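Local coordinates for phosphocarrier protein HPr (Mycoplasma capricolum, PDB 1PCH), which carries phosphoryl groups, through a phosphohistidine intermediate, as a general component of the phosphoenolpyruvate-dependent system that phosphorylates sugars during uptake, at residues 32-37 with 58-63; 11-16 with 47-52; 26-31 with 66-71. All blocks are in the same frame, centred on the assembly; numbering follows the deposited sequence. Where two conformers were deposited one is given.

How the contacts relate
Contact 1 joins two neighbouring strands in the middle of the sheet, and its isoleucine face belongs to the hydrophobic core. Contact 2 packs against that same face: Leu13, Val49 and Met52 touch Ile34 or Ala36, while its outer part carries the active-site histidine toward the surface. Contact 3 lies where the chain enters strand 31-36 and leaves strand 59-65; it is more peripheral, with four of eight touching residues exposed and two buried, and its centre lies about 21 Å from that of contact 2. The chemistry follows place: regular backbone bonds and aliphatic packing in contact 1, apolar touches and one bridging water in contact 2, and a carboxylate receiving backbone and hydroxyl donors in contact 3.

Contact 1 of 3, residues 32-37 with 58-63; sequences ITIIAN and TEITIQ
Backbone hydrogen bonds hold strand 32-36 antiparallel to strand 59-63 through two hydrogen-bonded pairs, Thr33 with Gln63 and Ile35 with Thr61. Both pairs are bonded in both directions; Ile35 N lies 2.8 Å from Thr61 O, and Gln63 N reaches Thr33 O at 3.0 Å with a nearly straight angle of 170°. CA-H...O contacts supplement these bonds, the shortest being Ile60 CA to Ile35 O at 3.2 Å. Beyond the last direct bond, a water continues the pairing: it accepts from Asn37 N at 2.7 Å and donates to Glu59 O.

Apolar packing is concentrated on the face of Ile32, Ile34, Ile60 and Ile62. Ile62 reaches two residues of the opposite strand with different branches. A bend at chi2 (-68°) swings its CD1 across to Ile34, 3.6 Å from Ile34 CB, whereas its CG2, anti to the backbone N, meets Ile32 CG2 at 3.8 Å. Farther along, the Ala36 methyl (CB) touches both the CG2 of Ile60 and the CG2 of Thr58, each at 4.0 Å; Thr58 OG1 bonds to Lys55 O.

On the other face, the beta carbons of Ile35 and Thr61 lie side by side at 4.1 Å. The Thr61 hydroxyl turns to Ser4 OG on strand 2-6.

These are the two inner strands of the four-stranded sheet in the open-faced beta sandwich of HPr. Strand 2-6 pairs with the far edge of 59-65, and strand 39-42 pairs with 31-36. Helix 69-82 covers Ile32, Ile60 and Ile62, while Val49 and Met52 of helix 46-52 lie over Ile34.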
loop_
_atom_site.group_PDB
_atom_site.type_symbol
_atom_site.label_atom_id
_atom_site.label_comp_id
_atom_site.label_asym_id
_atom_site.label_seq_id
_atom_site.Cartn_x
_atom_site.Cartn_y
_atom_site.Cartn_z
ATOM N N ILE A 32 7.558 0.531 5.888
ATOM C CA ILE A 32 6.628 -0.009 4.932
ATOM C C ILE A 32 6.665 0.788 3.634
ATOM O O ILE A 32 6.314 1.931 3.496
ATOM C CB ILE A 32 5.213 -0.107 5.479
ATOM C CG1 ILE A 32 5.138 -0.860 6.812
ATOM C CG2 ILE A 32 4.306 -0.760 4.448
ATOM C CD1 ILE A 32 3.818 -0.615 7.542
ATOM N N THR A 33 7.251 0.072 2.640
ATOM C CA THR A 33 7.437 0.680 1.340
ATOM C C THR A 33 6.486 0.081 0.316
ATOM O O THR A 33 6.093 -1.082 0.355
ATOM C CB THR A 33 8.907 0.489 0.912
ATOM O OG1 THR A 33 9.705 1.052 1.959
ATOM C CG2 THR A 33 9.206 1.245 -0.370
ATOM N N ILE A 34 6.091 0.924 -0.591
ATOM C CA ILE A 34 5.213 0.532 -1.708
ATOM C C ILE A 34 6.046 0.784 -2.979
ATOM O O ILE A 34 6.747 1.786 -3.071
ATOM C CB ILE A 34 3.919 1.250 -1.738
ATOM C CG1 ILE A 34 3.012 0.873 -2.944
ATOM C CG2 ILE A 34 4.093 2.760 -1.680
ATOM C CD1 ILE A 34 1.587 1.386 -2.736
ATOM N N ILE A 35 6.074 -0.232 -3.819
ATOM C CA ILE A 35 6.845 -0.222 -5.054
ATOM C C ILE A 35 5.861 -0.415 -6.223
ATOM O O ILE A 35 4.954 -1.247 -6.117
ATOM C CB ILE A 35 7.818 -1.447 -5.069
ATOM C CG1 ILE A 35 8.812 -1.416 -3.921
ATOM C CG2 ILE A 35 8.476 -1.590 -6.402
ATOM C CD1 ILE A 35 9.416 -2.747 -3.562
ATOM N N ALA A 36 6.034 0.393 -7.226
ATOM C CA ALA A 36 5.272 0.441 -8.437
ATOM C C ALA A 36 6.138 1.005 -9.592
ATOM O O ALA A 36 6.697 2.081 -9.514
ATOM C CB ALA A 36 4.000 1.207 -8.306
ATOM N N ASN A 37 6.222 0.206 -10.667
ATOM C CA ASN A 37 7.011 0.648 -11.825
ATOM C C ASN A 37 8.422 0.923 -11.328
ATOM O O ASN A 37 9.011 0.071 -10.654
ATOM C CB ASN A 37 6.388 1.832 -12.524
ATOM C CG ASN A 37 4.889 1.788 -12.663
ATOM O OD1 ASN A 37 4.154 2.698 -12.227
ATOM N ND2 ASN A 37 4.366 0.735 -13.269
ATOM N N THR A 58 -1.877 -1.639 -12.369
ATOM C CA THR A 58 -0.517 -1.614 -11.918
ATOM C C THR A 58 -0.286 -2.694 -10.869
ATOM O O THR A 58 -1.105 -2.907 -9.989
ATOM C CB THR A 58 -0.138 -0.240 -11.311
ATOM O OG1 THR A 58 -0.381 0.770 -12.311
ATOM C CG2 THR A 58 1.322 -0.163 -10.943
ATOM N N GLU A 59 0.820 -3.385 -10.999
ATOM C CA GLU A 59 1.195 -4.385 -10.031
ATOM C C GLU A 59 2.123 -3.658 -9.007
ATOM O O GLU A 59 3.124 -3.074 -9.343
ATOM C CB GLU A 59 2.009 -5.532 -10.625
ATOM C CG GLU A 59 2.240 -6.639 -9.580
ATOM C CD GLU A 59 3.020 -7.809 -10.182
ATOM O OE1 GLU A 59 4.231 -7.645 -10.387
ATOM O OE2 GLU A 59 2.395 -8.872 -10.426
ATOM N N ILE A 60 1.642 -3.738 -7.769
ATOM C CA ILE A 60 2.404 -3.104 -6.704
ATOM C C ILE A 60 2.946 -4.202 -5.789
ATOM O O ILE A 60 2.421 -5.301 -5.723
ATOM C CB ILE A 60 1.520 -2.161 -5.910
ATOM C CG1 ILE A 60 0.315 -2.861 -5.233
ATOM C CG2 ILE A 60 1.056 -1.009 -6.785
ATOM C CD1 ILE A 60 0.069 -2.421 -3.818
ATOM N N THR A 61 3.987 -3.794 -5.074
ATOM C CA THR A 61 4.603 -4.658 -4.101
ATOM C C THR A 61 4.728 -3.849 -2.799
ATOM O O THR A 61 5.060 -2.682 -2.881
ATOM C CB THR A 61 6.019 -5.083 -4.551
ATOM O OG1 THR A 61 5.844 -5.884 -5.747
ATOM C CG2 THR A 61 6.572 -6.040 -3.499
ATOM N N ILE A 62 4.301 -4.469 -1.727
ATOM C CA ILE A 62 4.426 -3.858 -0.422
ATOM C C ILE A 62 5.473 -4.675 0.375
ATOM O O ILE A 62 5.402 -5.911 0.420
ATOM C CB ILE A 62 3.123 -3.814 0.364
ATOM C CG1 ILE A 62 1.989 -3.123 -0.337
ATOM C CG2 ILE A 62 3.361 -3.226 1.752
ATOM C CD1 ILE A 62 2.165 -1.647 -0.505
ATOM N N GLN A 63 6.451 -3.971 0.875
ATOM C CA GLN A 63 7.550 -4.551 1.611
ATOM C C GLN A 63 7.547 -3.948 3.041
ATOM O O GLN A 63 7.535 -2.737 3.131
ATOM C CB GLN A 63 8.909 -4.231 0.985
ATOM C CG GLN A 63 10.090 -4.925 1.653
ATOM C CD GLN A 63 10.826 -5.836 0.654
ATOM O OE1 GLN A 63 10.646 -7.048 0.692
ATOM N NE2 GLN A 63 11.608 -5.243 -0.234
HETATM O O HOH W 1 10.106 -1.375 3.587
HETATM O O HOH W 2 5.027 -2.165 -10.874
#

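Contact 2 of 3, residues 11-16 with 47-52. With SO4 (sulfate ion), chain B.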
loop_
_atom_site.group_PDB
_atom_site.type_symbol
_atom_site.label_atom_id
_atom_site.label_comp_id
_atom_site.label_asym_id
_atom_site.label_seq_id
_atom_site.Cartn_x
_atom_site.Cartn_y
_atom_site.Cartn_z
ATOM N N VAL A 11 -10.004 3.825 -10.411
ATOM C CA VAL A 11 -9.429 5.180 -10.311
ATOM C C VAL A 11 -7.987 5.086 -9.838
ATOM O O VAL A 11 -7.248 6.055 -9.714
ATOM C CB VAL A 11 -10.245 6.057 -9.331
ATOM C CG1 VAL A 11 -9.688 7.479 -9.332
ATOM C CG2 VAL A 11 -11.720 6.097 -9.762
ATOM N N GLY A 12 -7.551 3.841 -9.518
ATOM C CA GLY A 12 -6.201 3.690 -9.057
ATOM C C GLY A 12 -6.108 3.878 -7.532
ATOM O O GLY A 12 -7.061 3.710 -6.822
ATOM N N LEU A 13 -4.915 4.224 -7.119
ATOM C CA LEU A 13 -4.601 4.414 -5.709
ATOM C C LEU A 13 -4.779 5.914 -5.427
ATOM O O LEU A 13 -3.873 6.699 -5.648
ATOM C CB LEU A 13 -3.222 3.912 -5.369
ATOM C CG LEU A 13 -3.097 3.311 -3.950
ATOM C CD1 LEU A 13 -1.684 2.868 -3.664
ATOM C CD2 LEU A 13 -3.541 4.376 -2.963
ATOM N N HIS A 14 -6.050 6.221 -5.174
ATOM C CA HIS A 14 -6.496 7.572 -5.024
ATOM C C HIS A 14 -6.664 7.951 -3.560
ATOM O O HIS A 14 -6.236 7.227 -2.667
ATOM C CB HIS A 14 -7.792 7.786 -5.801
ATOM C CG HIS A 14 -8.873 6.840 -5.434
ATOM N ND1 HIS A 14 -9.947 7.226 -4.629
ATOM C CD2 HIS A 14 -9.092 5.542 -5.770
ATOM C CE1 HIS A 14 -10.779 6.221 -4.514
ATOM N NE2 HIS A 14 -10.275 5.173 -5.168
ATOM N N ALA A 15 -7.110 9.191 -3.331
ATOM C CA ALA A 15 -7.108 9.736 -2.010
ATOM C C ALA A 15 -7.691 8.886 -0.935
ATOM O O ALA A 15 -7.049 8.795 0.152
ATOM C CB ALA A 15 -7.631 11.167 -1.976
ATOM N N ARG A 16 -8.867 8.351 -1.107
ATOM C CA ARG A 16 -9.533 7.583 -0.027
ATOM C C ARG A 16 -8.690 6.434 0.434
ATOM O O ARG A 16 -8.346 6.254 1.618
ATOM C CB ARG A 16 -10.895 7.147 -0.537
ATOM C CG ARG A 16 -11.918 6.874 0.565
ATOM C CD ARG A 16 -13.166 6.224 -0.020
ATOM N N MET A 47 1.194 11.787 0.863
ATOM C CA MET A 47 1.756 12.505 -0.261
ATOM C C MET A 47 2.621 11.650 -1.125
ATOM O O MET A 47 2.474 11.641 -2.394
ATOM C CB MET A 47 2.530 13.742 0.241
ATOM C CG MET A 47 3.393 14.334 -0.854
ATOM S SD MET A 47 4.317 15.809 -0.396
ATOM C CE MET A 47 4.667 16.487 -2.026
ATOM N N ASN A 48 3.497 10.855 -0.553
ATOM C CA ASN A 48 4.368 9.963 -1.274
ATOM C C ASN A 48 3.561 8.978 -2.147
ATOM O O ASN A 48 3.886 8.749 -3.292
ATOM C CB ASN A 48 5.142 9.063 -0.298
ATOM C CG ASN A 48 6.498 9.517 0.078
ATOM O OD1 ASN A 48 7.400 8.666 0.250
ATOM N ND2 ASN A 48 6.699 10.816 0.224
ATOM N N VAL A 49 2.538 8.435 -1.534
ATOM C CA VAL A 49 1.699 7.443 -2.203
ATOM C C VAL A 49 0.897 8.070 -3.306
ATOM O O VAL A 49 0.811 7.538 -4.438
ATOM C CB VAL A 49 0.858 6.679 -1.192
ATOM C CG1 VAL A 49 -0.323 6.000 -1.765
ATOM C CG2 VAL A 49 1.736 5.864 -0.276
ATOM N N MET A 50 0.350 9.248 -3.103
ATOM C CA MET A 50 -0.367 9.921 -4.166
ATOM C C MET A 50 0.548 10.331 -5.325
ATOM O O MET A 50 0.117 10.286 -6.477
ATOM C CB MET A 50 -1.099 11.115 -3.585
ATOM C CG MET A 50 -2.152 10.681 -2.558
ATOM S SD MET A 50 -3.557 9.906 -3.275
ATOM C CE MET A 50 -4.661 11.283 -3.540
ATOM N N ALA A 51 1.747 10.764 -5.030
ATOM C CA ALA A 51 2.738 11.229 -5.989
ATOM C C ALA A 51 3.157 10.104 -6.931
ATOM O O ALA A 51 3.691 10.350 -7.993
ATOM C CB ALA A 51 3.945 11.816 -5.300
ATOM N N MET A 52 2.970 8.881 -6.447
ATOM C CA MET A 52 3.286 7.693 -7.241
ATOM C C MET A 52 2.282 7.534 -8.377
ATOM O O MET A 52 2.609 6.916 -9.374
ATOM C CB MET A 52 3.298 6.453 -6.336
ATOM C CG MET A 52 4.545 6.472 -5.461
ATOM S SD MET A 52 4.763 5.097 -4.437
ATOM C CE MET A 52 5.399 3.837 -5.547
HETATM S S SO4 B . 2.003 12.786 5.036
HETATM O O1 SO4 B . 1.516 13.977 5.836
HETATM O O2 SO4 B . 1.024 11.657 5.246
HETATM O O3 SO4 B . 2.138 13.150 3.620
HETATM O O4 SO4 B . 3.327 12.360 5.616
HETATM O O HOH W 3 -1.040 6.651 -6.246
#
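A single water joins Leu13 to Val49, donating one hydrogen bond to Val49 O at 2.7 Å and another to Leu13 O at 2.9 Å. It spans two carbonyls that have no direct polar bond between their segments.

Beside this bridge the two side chains meet through methyl groups. With chi1 at 160°, Val49 CG1 stands anti to its own nitrogen and faces the forked end of Leu13, 3.8 Å from CD2 and 3.9 Å from CD1; the side chains cross at about a right angle. Both also pack on Ile34 of the sheet and on Ala18. In the conformer given, Met50 curls toward the start of helix 15-25, but its close approach to His14 and Ala15 is doubtful, since this side chain was modelled in two conformers.

Leu13 is the centre of an inverse gamma turn, and His14 follows at the N-cap position of helix 15-25. The CB of His14 points away from helix 46-52, and NE2 is hydrogen-bonded to Asp9 OD2. At the start of helix 46-52, away from the touching residues, a sulfate, probably from the crystallisation liquor, accepts bonds from Ile46 N and Met47 N.

The apolar packing and water bridge join the backbone just before His14 to helix 46-52 and would help to place it, while the Asp9 bond probably helps to fix the imidazole's rotation. The sulfate is consistent with a helix start that can accept an anion, close to Ser45, a predicted phosphorylation site unmodified here.

Contact 3 of 3, residues 26-31 with 66-71; sequences SKFSSN and GNDADQ
The carboxylate of Asp68 faces the bend at Phe28, Ser29 and Ser30, and its two oxygens divide the donors there. OD2 takes Ser29 N at 3.0 Å, and OD1 takes Ser30 N at 2.9 Å; both amides arrive on syn sides, about 20° out of the carboxylate plane. OD1 also accepts from Ser30 OG, which approaches nearly along the C-O axis to 2.7 Å. Bonds from two successive amides and the Ser30 hydroxyl should fix the rotation of the carboxylate. Asp68 CG lies between its own N and carbonyl carbon (chi1 56°), which directs the group across to the serines; although Asp68 occupies the N-cap position of helix 69-82, its side chain makes no capping bond.

The Phe28 ring presents its edge to this carboxylate, with CD1 3.4 Å from Asp68 OD2 and the two planes 76° apart. This weakly positive C-H edge would probably favour the oxygen.

Ser30 OG also lies 3.4 Å from Gly66 CA, and the backbones come close here, Ser30 CA being 4.0 Å from Gly66 CA, where the type I turn to Ala69 begins.

The contact ties the loop between helix 15-25 and strand 31-36 to the turn leading from strand 59-65 into helix 69-82. Phe28 also rests on Ala72 and Ala75 of that helix, Lys44 bonds the carbonyls of Phe28 and Ser30, and Asn31 pairs with Asp65.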
loop_
_atom_site.group_PDB
_atom_site.type_symbol
_atom_site.label_atom_id
_atom_site.label_comp_id
_atom_site.label_asym_id
_atom_site.label_seq_id
_atom_site.Cartn_x
_atom_site.Cartn_y
_atom_site.Cartn_z
ATOM N N SER A 26 0.931 3.731 9.428
ATOM C CA SER A 26 1.577 4.567 10.430
ATOM C C SER A 26 1.572 4.023 11.832
ATOM O O SER A 26 2.250 4.511 12.731
ATOM C CB SER A 26 0.888 5.960 10.458
ATOM O OG SER A 26 1.247 6.614 9.240
ATOM N N LYS A 27 0.808 2.962 12.028
ATOM C CA LYS A 27 0.677 2.323 13.305
ATOM C C LYS A 27 1.835 1.417 13.641
ATOM O O LYS A 27 1.980 1.007 14.796
ATOM C CB LYS A 27 -0.608 1.411 13.223
ATOM C CG LYS A 27 -1.819 2.231 12.747
ATOM C CD LYS A 27 -3.007 1.269 12.599
ATOM C CE LYS A 27 -4.336 1.966 12.887
ATOM N NZ LYS A 27 -5.429 0.870 12.965
ATOM N N PHE A 28 2.557 0.979 12.636
ATOM C CA PHE A 28 3.611 0.027 12.671
ATOM C C PHE A 28 4.991 0.650 12.781
ATOM O O PHE A 28 5.332 1.656 12.196
ATOM C CB PHE A 28 3.554 -0.879 11.418
ATOM C CG PHE A 28 2.203 -1.611 11.367
ATOM C CD1 PHE A 28 2.023 -2.727 12.159
ATOM C CD2 PHE A 28 1.167 -1.180 10.573
ATOM C CE1 PHE A 28 0.844 -3.420 12.179
ATOM C CE2 PHE A 28 -0.041 -1.874 10.594
ATOM C CZ PHE A 28 -0.203 -2.974 11.383
ATOM N N SER A 29 5.820 -0.027 13.584
ATOM C CA SER A 29 7.176 0.399 13.698
ATOM C C SER A 29 7.964 0.076 12.425
ATOM O O SER A 29 8.905 0.767 12.090
ATOM C CB SER A 29 7.882 -0.254 14.902
ATOM O OG SER A 29 7.933 -1.631 14.765
ATOM N N SER A 30 7.559 -1.010 11.723
ATOM C CA SER A 30 8.265 -1.414 10.537
ATOM C C SER A 30 8.299 -0.266 9.497
ATOM O O SER A 30 7.388 0.511 9.416
ATOM C CB SER A 30 7.467 -2.534 9.797
ATOM O OG SER A 30 7.570 -3.748 10.540
ATOM N N ASN A 31 9.285 -0.393 8.657
ATOM C CA ASN A 31 9.407 0.449 7.455
ATOM C C ASN A 31 8.521 -0.229 6.403
ATOM O O ASN A 31 8.667 -1.382 6.089
ATOM C CB ASN A 31 10.848 0.486 7.002
ATOM C CG ASN A 31 11.705 1.116 8.104
ATOM O OD1 ASN A 31 11.459 2.273 8.429
ATOM N ND2 ASN A 31 12.634 0.349 8.647
ATOM N N GLY A 66 10.902 -4.895 9.688
ATOM C CA GLY A 66 10.841 -4.462 11.066
ATOM C C GLY A 66 10.201 -5.488 11.935
ATOM O O GLY A 66 9.775 -6.552 11.509
ATOM N N ASN A 67 10.152 -5.155 13.224
ATOM C CA ASN A 67 9.716 -6.126 14.213
ATOM C C ASN A 67 8.309 -6.557 14.105
ATOM O O ASN A 67 7.944 -7.668 14.515
ATOM C CB ASN A 67 10.215 -5.728 15.579
ATOM C CG ASN A 67 9.146 -5.309 16.549
ATOM O OD1 ASN A 67 8.584 -4.222 16.418
ATOM N ND2 ASN A 67 8.878 -6.187 17.529
ATOM N N ASP A 68 7.454 -5.686 13.516
ATOM C CA ASP A 68 6.031 -6.061 13.391
ATOM C C ASP A 68 5.624 -6.255 11.971
ATOM O O ASP A 68 4.442 -6.230 11.559
ATOM C CB ASP A 68 5.193 -5.016 14.101
ATOM C CG ASP A 68 5.327 -3.610 13.691
ATOM O OD1 ASP A 68 5.997 -3.296 12.671
ATOM O OD2 ASP A 68 4.680 -2.722 14.351
ATOM N N ALA A 69 6.625 -6.525 11.125
ATOM C CA ALA A 69 6.390 -6.686 9.714
ATOM C C ALA A 69 5.335 -7.679 9.360
ATOM O O ALA A 69 4.536 -7.514 8.416
ATOM C CB ALA A 69 7.705 -6.982 8.969
ATOM N N ASP A 70 5.362 -8.834 10.071
ATOM C CA ASP A 70 4.376 -9.847 9.679
ATOM C C ASP A 70 2.971 -9.373 9.881
ATOM O O ASP A 70 2.085 -9.668 9.107
ATOM C CB ASP A 70 4.639 -11.138 10.450
ATOM C CG ASP A 70 5.914 -11.811 9.941
ATOM O OD1 ASP A 70 6.256 -11.561 8.758
ATOM O OD2 ASP A 70 6.538 -12.557 10.726
ATOM N N GLN A 71 2.746 -8.612 10.990
ATOM C CA GLN A 71 1.375 -8.138 11.235
ATOM C C GLN A 71 1.035 -7.038 10.210
ATOM O O GLN A 71 -0.027 -7.009 9.659
ATOM C CB GLN A 71 1.230 -7.581 12.646
ATOM C CG GLN A 71 1.475 -8.485 13.782
ATOM C CD GLN A 71 1.385 -7.797 15.156
ATOM O OE1 GLN A 71 1.908 -6.707 15.361
ATOM N NE2 GLN A 71 0.721 -8.453 16.082
HETATM O O HOH W 4 10.661 -2.008 13.656
#